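Local atomic coordinates of glycoside Hydrolase (Bacteroides plebeius, PDB entry 5T3B), a protein that probably hydrolyses agarose-type galactan chains as a family 50 glycoside hydrolase of a human gut bacterium. Residues T98-V103 and D327-Y332; F161-A166 and D245-F250; V387-T392 and V436-L441; N401-G406 and C446-L451. One frame throughout, in Å; residues are numbered along the deposited sequence. Where two conformers were deposited one is given.

Contact 1: residues T98-V103 and D327-Y332; sequences TGRFRV and DPELLY. With EDO (1,2-ethanediol), chain M.
Arg-100 and Asp-327 form an end-on, two-nitrogen salt bridge between the loop leading into strand 102-105 and the type I turn from Asp-327 to Leu-330. The same aspartate makes an Asx turn, its OD1 accepting from Glu-329 N at 3.0 Å. Followed outward, Arg-100 CB lies 4.1 Å from Glu-329 OE1 and CG comes closer to that oxygen, at 3.8 Å. Bends at chi2 (-66°) and chi3 (-60°) then carry the guanidinium over to Asp-327. Its NH1 donates to Asp-327 OD1 at 2.9 Å, and its NH2 reaches the syn lone pair of OD2 at 2.8 Å. Guanidinium and carboxylate planes are 49° apart, and NH1 and Glu-329 N meet OD1 from opposite faces of the carboxylate. Asn-242 N also bonds OD2. Glu-329 CB covers one guanidinium face, while a water joins NH1 to Glu-329 OE2; two further waters tie OE1 to Thr-98. With an alanine in place of Asp-327, the buried guanidinium is likely to lose its salt-bridge partner and Glu-329 N its turn acceptor. Further along, Leu-331 packs its isobutyl group against the backbone of Phe-101 and the side chain of Val-103. There CG of Leu-331 sits 3.6 Å from Phe-101 O, an oxygen that a water at 2.7 Å links to Glu-329 O.

Contact 2: residues F161-A166 and D245-F250; sequences FHSVCA and DVLGFF
A buried apolar contact, with no hydrogen bond across it, sets Cys-165 and its neighbours on strand 163-165 against Leu-247 and Phe-250 of the 245-250 loop. The strand lies in what is probably the (beta/alpha)8 barrel expected of family 50, and 245-250 runs beside it without regular strand structure. Strand 163-165 pairs in parallel with 120-126 and with 188-190; the 247-250 run points nearly the same way, 16° off, but the nearest CA atoms, those of Ala-166 and Phe-250, are still 7.5 Å apart, and the gap is bridged mainly by side chains. Leu-247 CD2 touches both Ser-163 OG, at 4.1 Å, and Cys-165 SG, at 4.3 Å. The serine hydroxyl has its polar partners in Tyr-121 and Thr-188. Phe-250 has CG anti to its own carbonyl carbon (chi1 -50°), which turns the ring's edge toward Cys-165. Cys-165 CB approaches that edge near the ring plane, while Arg-336 makes a cation-pi contact with the ring and Ala-190 packs on it too. Ala-166, with a positive phi of 79°, departs from the strand conformation and brings its methyl to the same ring, CB to Phe-250 CD2 at 4.2 Å.

Contact 3: residues V387-T392 and V436-L441; sequences VTEFYT and VFFKYL. With EDO (1,2-ethanediol), chain G.
The adjoining parallel strands 385-394 and 432-437 of the probable (beta/alpha)8 barrel come together here, with Glu-389 and Phe-438 side by side. Val-436 N donates to Val-387 O at 2.8 Å, and Phe-438 N donates to Phe-390 O at 3.1 Å in a nearly straight bond (172°). The Glu-389 carboxylate stacks on one face of the Phe-438 ring, planes 20° apart, with CD 3.6 Å from Phe-438 CD1; Lys-439 CB lies over the centre of the other face, following a cis peptide. Tyr-363 and Arg-336 hold the two carboxylate oxygens. Replacing Phe-438 by a serine is likely to deprive Glu-389 of its flat support and open a gap beside the Tyr-391 ring. Toward the helix 412-427 side, the Phe-437 edge meets the Phe-390 face, centroids 5.8 Å apart and planes nearly perpendicular. With chi1 at 65°, the Tyr-391 side chain runs beside Phe-438, the rings meeting obliquely, and its CB is tightly packed, 3.0 Å from Phe-438 O. A 1,2-ethanediol, probably from the crystallisation liquor, lies at the edge of the Tyr-391 ring; its O1 shares a hydrogen bond of 2.7 Å with Tyr-391 OH.

Contact 4: residues N401-G406 and C446-L451; sequences NSSGAG and CNKGML. With EDO (1,2-ethanediol), chain G; EDO (1,2-ethanediol), chain J.
Asn-401 lies against Cys-446, their CA atoms 4.3 Å apart and the sulfur, Cys-446 SG, 3.7 Å from Asn-401 CA. The Asn-401 amide runs alongside that of Asn-447, the two planes 27° apart. At Ser-403 the carbonyl O sits 3.3 Å from Cys-446 SG. Ser-403 has two conformers; in one, OG accepts from Lys-448 NZ at 3.1 Å, so the bond is doubtful as a constant link. The extended Lys-448 chain reaches across the loop to it, and the ammonium has a stronger mate in Asp-443. Gly-404 follows, with a positive phi; a CB there would be jammed against Ser-403 O and tight against Lys-448 CE. Its N donates to O1 of one 1,2-ethanediol (chain J) at 3.0 Å in an almost straight bond (173°), and Ala-405 N donates to O2 of a second (chain G) at 2.8 Å. Lys-393 and Lys-50 bond the carbonyl oxygens of residues 401 to 404. Lys-448 also packs on Tyr-391 of strand 385-394. The contact thus joins two connecting loops: 401-406 runs from strand 385-394 to strand 407-409, while 446-451 leads from strand 432-437 to helix 459-469, on whose Thr-462 and Met-465 Met-450 rests.

How the contacts relate
Contact 2 touches both contact 1 and contact 3, and contact 3 touches contact 4. Contact 2 lies within the chain loop closed by contact 1; their centres are 12 Å apart, and Leu-331 O probably accepts from Phe-249 N at 3.0 Å. Contacts 2 and 3 meet where Phe-250 CE1 comes 3.5 Å from Thr-388 CG2, and Arg-336 serves both, against the Phe-250 ring and the Glu-389 carboxylate. Contacts 3 and 4, centres 10 Å apart, interleave along the chain, pair Lys-439 with Lys-448 and Met-450 through the backbone, and share one ethanediol. Contacts 1 and 4 lie on opposite sides of the chain's centre, about 33 Å apart between centres.

Contact 1: residues T98-V103 and D327-Y332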
loop_
_atom_site.group_PDB
_atom_site.type_symbol
_atom_site.label_atom_id
_atom_site.label_comp_id
_atom_site.label_asym_id
_atom_site.label_seq_id
_atom_site.Cartn_x
_atom_site.Cartn_y
_atom_site.Cartn_z
ATOM N N THR A 98 15.514 -18.290 -1.294
ATOM C CA THR A 98 16.749 -17.605 -0.919
ATOM C C THR A 98 16.889 -17.328 0.555
ATOM O O THR A 98 17.926 -16.792 1.023
ATOM C CB THR A 98 16.871 -16.255 -1.647
ATOM O OG1 THR A 98 15.789 -15.437 -1.161
ATOM C CG2 THR A 98 16.829 -16.389 -3.151
ATOM N N GLY A 99 15.860 -17.706 1.320
ATOM C CA GLY A 99 15.837 -17.422 2.736
ATOM C C GLY A 99 15.298 -16.041 3.099
ATOM O O GLY A 99 15.290 -15.645 4.266
ATOM N N ARG A 100 14.872 -15.285 2.066
ATOM C CA ARG A 100 14.376 -13.937 2.258
ATOM C C ARG A 100 13.197 -13.716 1.321
ATOM O O ARG A 100 13.141 -14.281 0.217
ATOM C CB ARG A 100 15.482 -12.922 1.899
ATOM C CG ARG A 100 16.686 -13.016 2.794
ATOM C CD ARG A 100 16.469 -12.638 4.237
ATOM N NE ARG A 100 16.023 -11.263 4.402
ATOM C CZ ARG A 100 16.828 -10.214 4.335
ATOM N NH1 ARG A 100 18.141 -10.365 4.248
ATOM N NH2 ARG A 100 16.322 -9.017 4.355
ATOM N N PHE A 101 12.290 -12.843 1.734
ATOM C CA PHE A 101 11.258 -12.354 0.822
ATOM C C PHE A 101 11.917 -11.758 -0.412
ATOM O O PHE A 101 12.858 -10.984 -0.303
ATOM C CB PHE A 101 10.328 -11.340 1.525
ATOM C CG PHE A 101 9.288 -11.983 2.393
ATOM C CD1 PHE A 101 8.173 -12.576 1.830
ATOM C CD2 PHE A 101 9.441 -12.019 3.747
ATOM C CE1 PHE A 101 7.196 -13.192 2.623
ATOM C CE2 PHE A 101 8.469 -12.625 4.546
ATOM C CZ PHE A 101 7.357 -13.214 3.985
ATOM N N ARG A 102 11.325 -12.031 -1.545
ATOM C CA ARG A 102 11.854 -11.495 -2.819
ATOM C C ARG A 102 10.720 -11.424 -3.840
ATOM O O ARG A 102 9.608 -11.825 -3.533
ATOM C CB ARG A 102 13.016 -12.369 -3.313
ATOM C CG ARG A 102 12.591 -13.733 -3.748
ATOM C CD ARG A 102 13.790 -14.641 -4.041
ATOM N NE ARG A 102 13.430 -15.875 -4.642
ATOM C CZ ARG A 102 13.076 -16.015 -5.893
ATOM N NH1 ARG A 102 13.125 -14.982 -6.753
ATOM N NH2 ARG A 102 12.647 -17.177 -6.318
ATOM N N VAL A 103 11.006 -10.911 -5.040
ATOM C CA VAL A 103 10.024 -10.730 -6.068
ATOM C C VAL A 103 10.317 -11.659 -7.221
ATOM O O VAL A 103 11.456 -11.687 -7.711
ATOM C CB VAL A 103 9.949 -9.272 -6.527
ATOM C CG1 VAL A 103 8.891 -9.068 -7.561
ATOM C CG2 VAL A 103 9.758 -8.347 -5.343
ATOM N N ASP A 327 22.593 -5.101 4.418
ATOM C CA ASP A 327 21.557 -6.093 4.009
ATOM C C ASP A 327 20.996 -5.751 2.601
ATOM O O ASP A 327 19.890 -5.183 2.483
ATOM C CB ASP A 327 20.434 -6.233 5.008
ATOM C CG ASP A 327 19.399 -7.244 4.550
ATOM O OD1 ASP A 327 19.678 -8.008 3.556
ATOM O OD2 ASP A 327 18.290 -7.245 5.113
ATOM N N PRO A 328 21.718 -6.092 1.552
ATOM C CA PRO A 328 21.218 -5.785 0.222
ATOM C C PRO A 328 19.975 -6.539 -0.228
ATOM O O PRO A 328 19.415 -6.241 -1.256
ATOM C CB PRO A 328 22.382 -6.133 -0.701
ATOM C CG PRO A 328 23.540 -6.267 0.174
ATOM C CD PRO A 328 23.098 -6.620 1.556
ATOM N N GLU A 329 19.519 -7.539 0.556
ATOM C CA GLU A 329 18.369 -8.318 0.217
ATOM C C GLU A 329 17.069 -7.797 0.851
ATOM O O GLU A 329 16.000 -8.363 0.546
ATOM C CB GLU A 329 18.532 -9.801 0.596
ATOM C CG GLU A 329 19.548 -10.542 -0.260
ATOM C CD GLU A 329 19.797 -11.909 0.312
ATOM O OE1 GLU A 329 19.086 -12.890 -0.088
ATOM O OE2 GLU A 329 20.663 -11.996 1.259
ATOM N N LEU A 330 17.131 -6.698 1.633
ATOM C CA LEU A 330 15.910 -6.086 2.188
ATOM C C LEU A 330 15.125 -5.500 1.025
ATOM O O LEU A 330 15.693 -4.706 0.267
ATOM C CB LEU A 330 16.320 -5.021 3.171
ATOM C CG LEU A 330 15.205 -4.334 3.927
ATOM C CD1 LEU A 330 14.408 -5.331 4.764
ATOM C CD2 LEU A 330 15.780 -3.214 4.779
ATOM N N LEU A 331 13.830 -5.782 0.918
ATOM C CA LEU A 331 13.018 -5.227 -0.143
ATOM C C LEU A 331 12.629 -3.780 0.130
ATOM O O LEU A 331 12.139 -3.443 1.213
ATOM C CB LEU A 331 11.764 -6.048 -0.407
ATOM C CG LEU A 331 11.975 -7.496 -0.825
ATOM C CD1 LEU A 331 10.646 -8.161 -1.128
ATOM C CD2 LEU A 331 12.909 -7.580 -2.018
ATOM N N TYR A 332 12.749 -2.974 -0.937
ATOM C CA TYR A 332 12.325 -1.603 -0.924
ATOM C C TYR A 332 10.956 -1.523 -1.592
ATOM O O TYR A 332 10.798 -1.787 -2.773
ATOM C CB TYR A 332 13.333 -0.705 -1.588
ATOM C CG TYR A 332 12.948 0.748 -1.641
ATOM C CD1 TYR A 332 12.233 1.352 -0.613
ATOM C CD2 TYR A 332 13.265 1.501 -2.732
ATOM C CE1 TYR A 332 11.861 2.699 -0.665
ATOM C CE2 TYR A 332 12.942 2.827 -2.820
ATOM C CZ TYR A 332 12.220 3.439 -1.806
ATOM O OH TYR A 332 11.826 4.733 -1.873
HETATM C C1 EDO M . 16.786 -6.204 -2.059
HETATM O O1 EDO M . 16.487 -4.830 -2.366
HETATM C C2 EDO M . 17.261 -6.976 -3.317
HETATM O O2 EDO M . 16.192 -6.650 -4.239
HETATM O O HOH W 1 16.753 -12.840 -1.642
HETATM O O HOH W 2 19.987 -15.304 0.545
HETATM O O HOH W 3 19.943 -12.746 3.865
HETATM O O HOH W 4 15.377 -10.398 -1.208
HETATM O O HOH W 5 13.944 -9.769 1.927
#

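Contact 2: residues F161-A166 and D245-F250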
loop_
_atom_site.group_PDB
_atom_site.type_symbol
_atom_site.label_atom_id
_atom_site.label_comp_id
_atom_site.label_asym_id
_atom_site.label_seq_id
_atom_site.Cartn_x
_atom_site.Cartn_y
_atom_site.Cartn_z
ATOM N N PHE A 161 -5.252 -12.679 6.573
ATOM C CA PHE A 161 -4.255 -11.610 6.617
ATOM C C PHE A 161 -3.015 -12.152 7.317
ATOM O O PHE A 161 -3.120 -12.759 8.373
ATOM C CB PHE A 161 -4.780 -10.390 7.393
ATOM C CG PHE A 161 -5.848 -9.597 6.705
ATOM C CD1 PHE A 161 -5.547 -8.730 5.644
ATOM C CD2 PHE A 161 -7.168 -9.679 7.093
ATOM C CE1 PHE A 161 -6.536 -7.973 5.055
ATOM C CE2 PHE A 161 -8.138 -8.901 6.538
ATOM C CZ PHE A 161 -7.831 -8.049 5.491
ATOM N N HIS A 162 -1.850 -11.756 6.789
ATOM C CA HIS A 162 -0.566 -12.302 7.281
ATOM C C HIS A 162 0.514 -11.318 7.552
ATOM O O HIS A 162 1.560 -11.672 8.062
ATOM C CB HIS A 162 -0.075 -13.401 6.346
ATOM C CG HIS A 162 -1.040 -14.553 6.210
ATOM N ND1 HIS A 162 -1.052 -15.607 7.096
ATOM C CD2 HIS A 162 -2.084 -14.772 5.368
ATOM C CE1 HIS A 162 -2.017 -16.433 6.750
ATOM N NE2 HIS A 162 -2.690 -15.934 5.739
ATOM N N SER A 163 0.271 -10.053 7.176
ATOM C CA SER A 163 1.258 -9.019 7.331
ATOM C C SER A 163 0.681 -7.763 7.979
ATOM O O SER A 163 -0.558 -7.532 7.843
ATOM C CB SER A 163 1.855 -8.619 6.003
ATOM O OG SER A 163 2.433 -9.703 5.302
ATOM N N VAL A 164 1.568 -7.006 8.613
ATOM C CA VAL A 164 1.200 -5.691 9.091
ATOM C C VAL A 164 2.128 -4.709 8.404
ATOM O O VAL A 164 3.357 -4.908 8.384
ATOM C CB VAL A 164 1.227 -5.599 10.624
ATOM C CG1 VAL A 164 0.085 -6.420 11.171
ATOM C CG2 VAL A 164 2.545 -5.995 11.221
ATOM N N CYS A 165 1.587 -3.648 7.836
ATOM C CA CYS A 165 2.320 -2.771 6.937
ATOM C C CYS A 165 2.042 -1.342 7.270
ATOM O O CYS A 165 0.925 -0.871 7.035
ATOM C CB CYS A 165 1.975 -3.069 5.477
ATOM S SG CYS A 165 2.163 -4.789 4.921
ATOM N N ALA A 166 3.086 -0.660 7.735
ATOM C CA ALA A 166 3.168 0.757 7.990
ATOM C C ALA A 166 2.545 1.236 9.259
ATOM O O ALA A 166 1.548 0.672 9.749
ATOM C CB ALA A 166 2.684 1.593 6.802
ATOM N N ASP A 245 11.549 -12.131 8.696
ATOM C CA ASP A 245 10.112 -11.833 8.904
ATOM C C ASP A 245 9.735 -10.438 8.527
ATOM O O ASP A 245 8.574 -10.053 8.720
ATOM C CB ASP A 245 9.747 -12.154 10.342
ATOM C CG ASP A 245 9.857 -13.654 10.606
ATOM O OD1 ASP A 245 9.501 -14.482 9.718
ATOM O OD2 ASP A 245 10.334 -13.997 11.730
ATOM N N VAL A 246 10.657 -9.702 7.958
ATOM C CA VAL A 246 10.411 -8.368 7.431
ATOM C C VAL A 246 10.148 -8.457 5.940
ATOM O O VAL A 246 10.961 -8.918 5.164
ATOM C CB VAL A 246 11.568 -7.446 7.805
ATOM C CG1 VAL A 246 11.403 -6.094 7.129
ATOM C CG2 VAL A 246 11.753 -7.312 9.269
ATOM N N LEU A 247 8.916 -8.104 5.529
ATOM C CA LEU A 247 8.510 -8.134 4.137
ATOM C C LEU A 247 9.347 -7.144 3.324
ATOM O O LEU A 247 9.764 -7.422 2.207
ATOM C CB LEU A 247 7.017 -7.835 4.025
ATOM C CG LEU A 247 6.358 -7.804 2.703
ATOM C CD1 LEU A 247 6.485 -9.173 2.037
ATOM C CD2 LEU A 247 4.902 -7.446 2.867
ATOM N N GLY A 248 9.562 -5.951 3.857
ATOM C CA GLY A 248 10.290 -4.876 3.235
ATOM C C GLY A 248 9.992 -3.611 3.967
ATOM O O GLY A 248 9.460 -3.622 5.060
ATOM N N PHE A 249 10.356 -2.449 3.364
ATOM C CA PHE A 249 10.089 -1.161 4.036
ATOM C C PHE A 249 9.606 -0.113 3.060
ATOM O O PHE A 249 9.886 -0.156 1.864
ATOM C CB PHE A 249 11.330 -0.633 4.764
ATOM C CG PHE A 249 12.437 -0.114 3.850
ATOM C CD1 PHE A 249 13.303 -0.999 3.205
ATOM C CD2 PHE A 249 12.612 1.228 3.667
ATOM C CE1 PHE A 249 14.286 -0.553 2.378
ATOM C CE2 PHE A 249 13.606 1.673 2.851
ATOM C CZ PHE A 249 14.427 0.788 2.168
ATOM N N PHE A 250 8.899 0.859 3.621
ATOM C CA PHE A 250 8.484 2.045 2.892
ATOM C C PHE A 250 9.345 3.198 3.364
ATOM O O PHE A 250 9.604 3.342 4.559
ATOM C CB PHE A 250 7.022 2.398 3.171
ATOM C CG PHE A 250 6.110 1.214 3.015
ATOM C CD1 PHE A 250 5.729 0.757 1.753
ATOM C CD2 PHE A 250 5.680 0.518 4.132
ATOM C CE1 PHE A 250 4.962 -0.359 1.636
ATOM C CE2 PHE A 250 4.919 -0.620 4.017
ATOM C CZ PHE A 250 4.551 -1.046 2.783
#

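Contact 3: residues V387-T392 and V436-L441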
loop_
_atom_site.group_PDB
_atom_site.type_symbol
_atom_site.label_atom_id
_atom_site.label_comp_id
_atom_site.label_asym_id
_atom_site.label_seq_id
_atom_site.Cartn_x
_atom_site.Cartn_y
_atom_site.Cartn_z
ATOM N N VAL A 387 -1.105 -2.333 -3.333
ATOM C CA VAL A 387 -2.002 -1.299 -2.801
ATOM C C VAL A 387 -1.776 -1.257 -1.319
ATOM O O VAL A 387 -2.111 -2.195 -0.588
ATOM C CB VAL A 387 -3.432 -1.550 -3.204
ATOM C CG1 VAL A 387 -4.346 -0.552 -2.455
ATOM C CG2 VAL A 387 -3.584 -1.442 -4.702
ATOM N N THR A 388 -1.231 -0.167 -0.846
ATOM C CA THR A 388 -0.865 -0.040 0.559
ATOM C C THR A 388 -1.962 0.533 1.430
ATOM O O THR A 388 -1.847 0.451 2.666
ATOM C CB THR A 388 0.440 0.753 0.715
ATOM O OG1 THR A 388 0.515 1.798 -0.269
ATOM C CG2 THR A 388 1.641 -0.149 0.533
ATOM N N GLU A 389 -2.994 1.104 0.844
ATOM C CA GLU A 389 -4.135 1.548 1.632
ATOM C C GLU A 389 -5.374 1.557 0.745
ATOM O O GLU A 389 -5.310 2.023 -0.387
ATOM C CB GLU A 389 -4.005 2.996 2.154
ATOM C CG GLU A 389 -2.847 3.292 3.063
ATOM C CD GLU A 389 -2.750 4.686 3.556
ATOM O OE1 GLU A 389 -3.701 5.482 3.460
ATOM O OE2 GLU A 389 -1.645 5.011 4.118
ATOM N N PHE A 390 -6.494 1.110 1.323
ATOM C CA PHE A 390 -7.816 1.252 0.762
ATOM C C PHE A 390 -8.786 0.875 1.907
ATOM O O PHE A 390 -8.409 0.119 2.796
ATOM C CB PHE A 390 -8.048 0.416 -0.475
ATOM C CG PHE A 390 -8.204 -1.054 -0.217
ATOM C CD1 PHE A 390 -7.085 -1.819 0.151
ATOM C CD2 PHE A 390 -9.412 -1.701 -0.370
ATOM C CE1 PHE A 390 -7.224 -3.171 0.435
ATOM C CE2 PHE A 390 -9.531 -3.056 -0.109
ATOM C CZ PHE A 390 -8.449 -3.811 0.301
ATOM N N TYR A 391 -10.008 1.438 1.865
ATOM C CA TYR A 391 -11.077 1.078 2.795
ATOM C C TYR A 391 -12.337 1.818 2.426
ATOM O O TYR A 391 -12.313 2.758 1.638
ATOM C CB TYR A 391 -10.721 1.430 4.270
ATOM C CG TYR A 391 -10.567 2.867 4.586
ATOM C CD1 TYR A 391 -9.426 3.611 4.259
ATOM C CD2 TYR A 391 -11.568 3.578 5.243
ATOM C CE1 TYR A 391 -9.320 4.937 4.549
ATOM C CE2 TYR A 391 -11.443 4.899 5.498
ATOM C CZ TYR A 391 -10.342 5.604 5.136
ATOM O OH TYR A 391 -10.241 6.982 5.389
ATOM N N THR A 392 -13.425 1.411 3.085
ATOM C CA THR A 392 -14.646 2.185 3.240
ATOM C C THR A 392 -15.011 2.286 4.687
ATOM O O THR A 392 -14.514 1.508 5.519
ATOM C CB THR A 392 -15.819 1.591 2.446
ATOM O OG1 THR A 392 -16.117 0.283 2.924
ATOM C CG2 THR A 392 -15.521 1.572 0.957
ATOM N N VAL A 436 -3.097 -3.991 1.252
ATOM C CA VAL A 436 -3.158 -3.728 2.671
ATOM C C VAL A 436 -4.387 -2.936 2.962
ATOM O O VAL A 436 -4.570 -1.842 2.411
ATOM C CB VAL A 436 -1.894 -2.968 3.164
ATOM C CG1 VAL A 436 -1.940 -2.739 4.666
ATOM C CG2 VAL A 436 -0.634 -3.651 2.724
ATOM N N PHE A 437 -5.231 -3.477 3.839
ATOM C CA PHE A 437 -6.422 -2.762 4.284
ATOM C C PHE A 437 -6.023 -1.724 5.325
ATOM O O PHE A 437 -5.266 -1.997 6.246
ATOM C CB PHE A 437 -7.411 -3.734 4.888
ATOM C CG PHE A 437 -8.745 -3.083 5.272
ATOM C CD1 PHE A 437 -8.977 -2.652 6.573
ATOM C CD2 PHE A 437 -9.745 -2.899 4.336
ATOM C CE1 PHE A 437 -10.178 -2.072 6.924
ATOM C CE2 PHE A 437 -10.962 -2.326 4.668
ATOM C CZ PHE A 437 -11.144 -1.876 5.951
ATOM N N PHE A 438 -6.495 -0.476 5.130
ATOM C CA PHE A 438 -6.244 0.597 6.042
ATOM C C PHE A 438 -7.508 0.820 6.833
ATOM O O PHE A 438 -8.492 1.299 6.270
ATOM C CB PHE A 438 -5.828 1.859 5.276
ATOM C CG PHE A 438 -5.475 3.033 6.130
ATOM C CD1 PHE A 438 -4.177 3.236 6.544
ATOM C CD2 PHE A 438 -6.426 3.917 6.596
ATOM C CE1 PHE A 438 -3.813 4.269 7.379
ATOM C CE2 PHE A 438 -6.073 4.980 7.391
ATOM C CZ PHE A 438 -4.783 5.157 7.779
ATOM N N LYS A 439 -7.587 0.400 8.120
ATOM C CA LYS A 439 -6.496 0.021 9.011
ATOM C C LYS A 439 -7.016 -0.884 10.098
ATOM O O LYS A 439 -8.169 -1.275 10.115
ATOM C CB LYS A 439 -5.763 1.259 9.543
ATOM C CG LYS A 439 -6.633 2.164 10.383
ATOM C CD LYS A 439 -5.829 3.368 10.920
ATOM C CE LYS A 439 -6.654 4.483 11.497
ATOM N NZ LYS A 439 -7.051 4.210 12.902
ATOM N N TYR A 440 -6.092 -1.219 11.018
ATOM C CA TYR A 440 -6.410 -2.137 12.107
ATOM C C TYR A 440 -7.620 -1.681 12.942
ATOM O O TYR A 440 -8.590 -2.417 13.029
ATOM C CB TYR A 440 -5.132 -2.274 12.954
ATOM C CG TYR A 440 -5.237 -3.091 14.206
ATOM C CD1 TYR A 440 -5.797 -4.368 14.225
ATOM C CD2 TYR A 440 -4.742 -2.584 15.396
ATOM C CE1 TYR A 440 -5.887 -5.084 15.390
ATOM C CE2 TYR A 440 -4.795 -3.328 16.590
ATOM C CZ TYR A 440 -5.396 -4.568 16.552
ATOM O OH TYR A 440 -5.492 -5.267 17.744
ATOM N N LEU A 441 -7.516 -0.493 13.548
ATOM C CA LEU A 441 -8.562 0.029 14.422
ATOM C C LEU A 441 -9.235 1.253 13.890
ATOM O O LEU A 441 -8.635 2.066 13.196
ATOM C CB LEU A 441 -7.970 0.469 15.802
ATOM C CG LEU A 441 -7.319 -0.621 16.584
ATOM C CD1 LEU A 441 -6.585 -0.117 17.763
ATOM C CD2 LEU A 441 -8.258 -1.666 17.012
HETATM C C1 EDO G . -6.686 7.748 5.084
HETATM O O1 EDO G . -7.767 7.852 5.845
HETATM C C2 EDO G . -7.037 8.266 3.722
HETATM O O2 EDO G . -7.385 9.681 3.660
#

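Contact 4: residues N401-G406 and C446-L451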
loop_
_atom_site.group_PDB
_atom_site.type_symbol
_atom_site.label_atom_id
_atom_site.label_comp_id
_atom_site.label_asym_id
_atom_site.label_seq_id
_atom_site.Cartn_x
_atom_site.Cartn_y
_atom_site.Cartn_z
ATOM N N ASN A 401 -17.039 10.154 11.039
ATOM C CA ASN A 401 -16.744 9.564 9.740
ATOM C C ASN A 401 -16.234 10.592 8.735
ATOM O O ASN A 401 -16.072 10.236 7.563
ATOM C CB ASN A 401 -17.915 8.734 9.108
ATOM C CG ASN A 401 -18.029 7.313 9.620
ATOM O OD1 ASN A 401 -19.077 6.610 9.348
ATOM N ND2 ASN A 401 -17.062 6.838 10.283
ATOM N N SER A 402 -15.923 11.822 9.136
ATOM C CA SER A 402 -15.492 12.806 8.169
ATOM C C SER A 402 -14.020 12.668 7.767
ATOM O O SER A 402 -13.667 12.959 6.636
ATOM C CB SER A 402 -15.868 14.206 8.602
ATOM O OG SER A 402 -15.196 14.567 9.750
ATOM N N SER A 403 -13.153 12.239 8.674
ATOM C CA SER A 403 -11.747 12.217 8.349
ATOM C C SER A 403 -11.450 11.067 7.407
ATOM O O SER A 403 -12.008 9.989 7.511
ATOM C CB SER A 403 -10.916 12.070 9.600
ATOM O OG SER A 403 -11.069 10.774 10.169
ATOM N N GLY A 404 -10.535 11.323 6.487
ATOM C CA GLY A 404 -10.033 10.294 5.581
ATOM C C GLY A 404 -10.811 10.224 4.288
ATOM O O GLY A 404 -12.000 10.580 4.233
ATOM N N ALA A 405 -10.140 9.663 3.283
ATOM C CA ALA A 405 -10.661 9.608 1.955
ATOM C C ALA A 405 -11.514 8.390 1.619
ATOM O O ALA A 405 -12.139 8.349 0.588
ATOM C CB ALA A 405 -9.516 9.720 0.955
ATOM N N GLY A 406 -11.563 7.391 2.491
ATOM C CA GLY A 406 -12.365 6.245 2.197
ATOM C C GLY A 406 -13.839 6.589 2.075
ATOM O O GLY A 406 -14.344 7.402 2.875
ATOM N N CYS A 446 -14.051 7.695 13.732
ATOM C CA CYS A 446 -14.153 7.369 12.299
ATOM C C CYS A 446 -14.002 5.867 12.083
ATOM O O CYS A 446 -13.019 5.291 12.578
ATOM C CB CYS A 446 -13.140 8.158 11.477
ATOM S SG CYS A 446 -13.423 7.967 9.699
ATOM N N ASN A 447 -14.853 5.295 11.276
ATOM C CA ASN A 447 -14.882 3.876 10.991
ATOM C C ASN A 447 -13.864 3.484 9.898
ATOM O O ASN A 447 -14.281 3.070 8.826
ATOM C CB ASN A 447 -16.281 3.398 10.692
ATOM C CG ASN A 447 -16.364 1.904 10.512
ATOM O OD1 ASN A 447 -15.622 1.093 11.198
ATOM N ND2 ASN A 447 -17.243 1.477 9.686
ATOM N N LYS A 448 -12.592 3.605 10.246
ATOM C CA LYS A 448 -11.500 3.160 9.370
ATOM C C LYS A 448 -11.055 1.756 9.666
ATOM O O LYS A 448 -10.286 1.193 8.925
ATOM C CB LYS A 448 -10.308 4.110 9.518
ATOM C CG LYS A 448 -10.551 5.548 9.117
ATOM C CD LYS A 448 -9.381 6.460 9.450
ATOM C CE LYS A 448 -9.657 7.875 9.085
ATOM N NZ LYS A 448 -8.660 8.827 9.749
ATOM N N GLY A 449 -11.558 1.138 10.720
ATOM C CA GLY A 449 -10.941 -0.079 11.178
ATOM C C GLY A 449 -11.583 -1.363 10.757
ATOM O O GLY A 449 -12.777 -1.418 10.458
ATOM N N MET A 450 -10.781 -2.427 10.784
ATOM C CA MET A 450 -11.311 -3.783 10.775
ATOM C C MET A 450 -11.868 -4.157 12.175
ATOM O O MET A 450 -12.782 -4.987 12.269
ATOM C CB MET A 450 -10.228 -4.782 10.361
ATOM C CG MET A 450 -10.722 -6.166 10.042
ATOM S SD MET A 450 -9.529 -7.365 9.469
ATOM C CE MET A 450 -8.428 -7.494 10.862
ATOM N N LEU A 451 -11.326 -3.511 13.218
ATOM C CA LEU A 451 -11.776 -3.624 14.600
ATOM C C LEU A 451 -12.244 -2.223 15.033
ATOM O O LEU A 451 -11.711 -1.198 14.597
ATOM C CB LEU A 451 -10.689 -4.088 15.541
ATOM C CG LEU A 451 -10.292 -5.531 15.573
ATOM C CD1 LEU A 451 -9.871 -6.095 14.251
ATOM C CD2 LEU A 451 -9.215 -5.740 16.631
HETATM C C1 EDO G . -6.686 7.748 5.084
HETATM O O1 EDO G . -7.767 7.852 5.845
HETATM C C2 EDO G . -7.037 8.266 3.722
HETATM O O2 EDO G . -7.385 9.681 3.660
HETATM C C1 EDO J . -8.187 14.665 7.017
HETATM O O1 EDO J . -9.332 14.023 6.456
HETATM C C2 EDO J . -7.778 13.641 8.024
HETATM O O2 EDO J . -7.416 12.466 7.265
#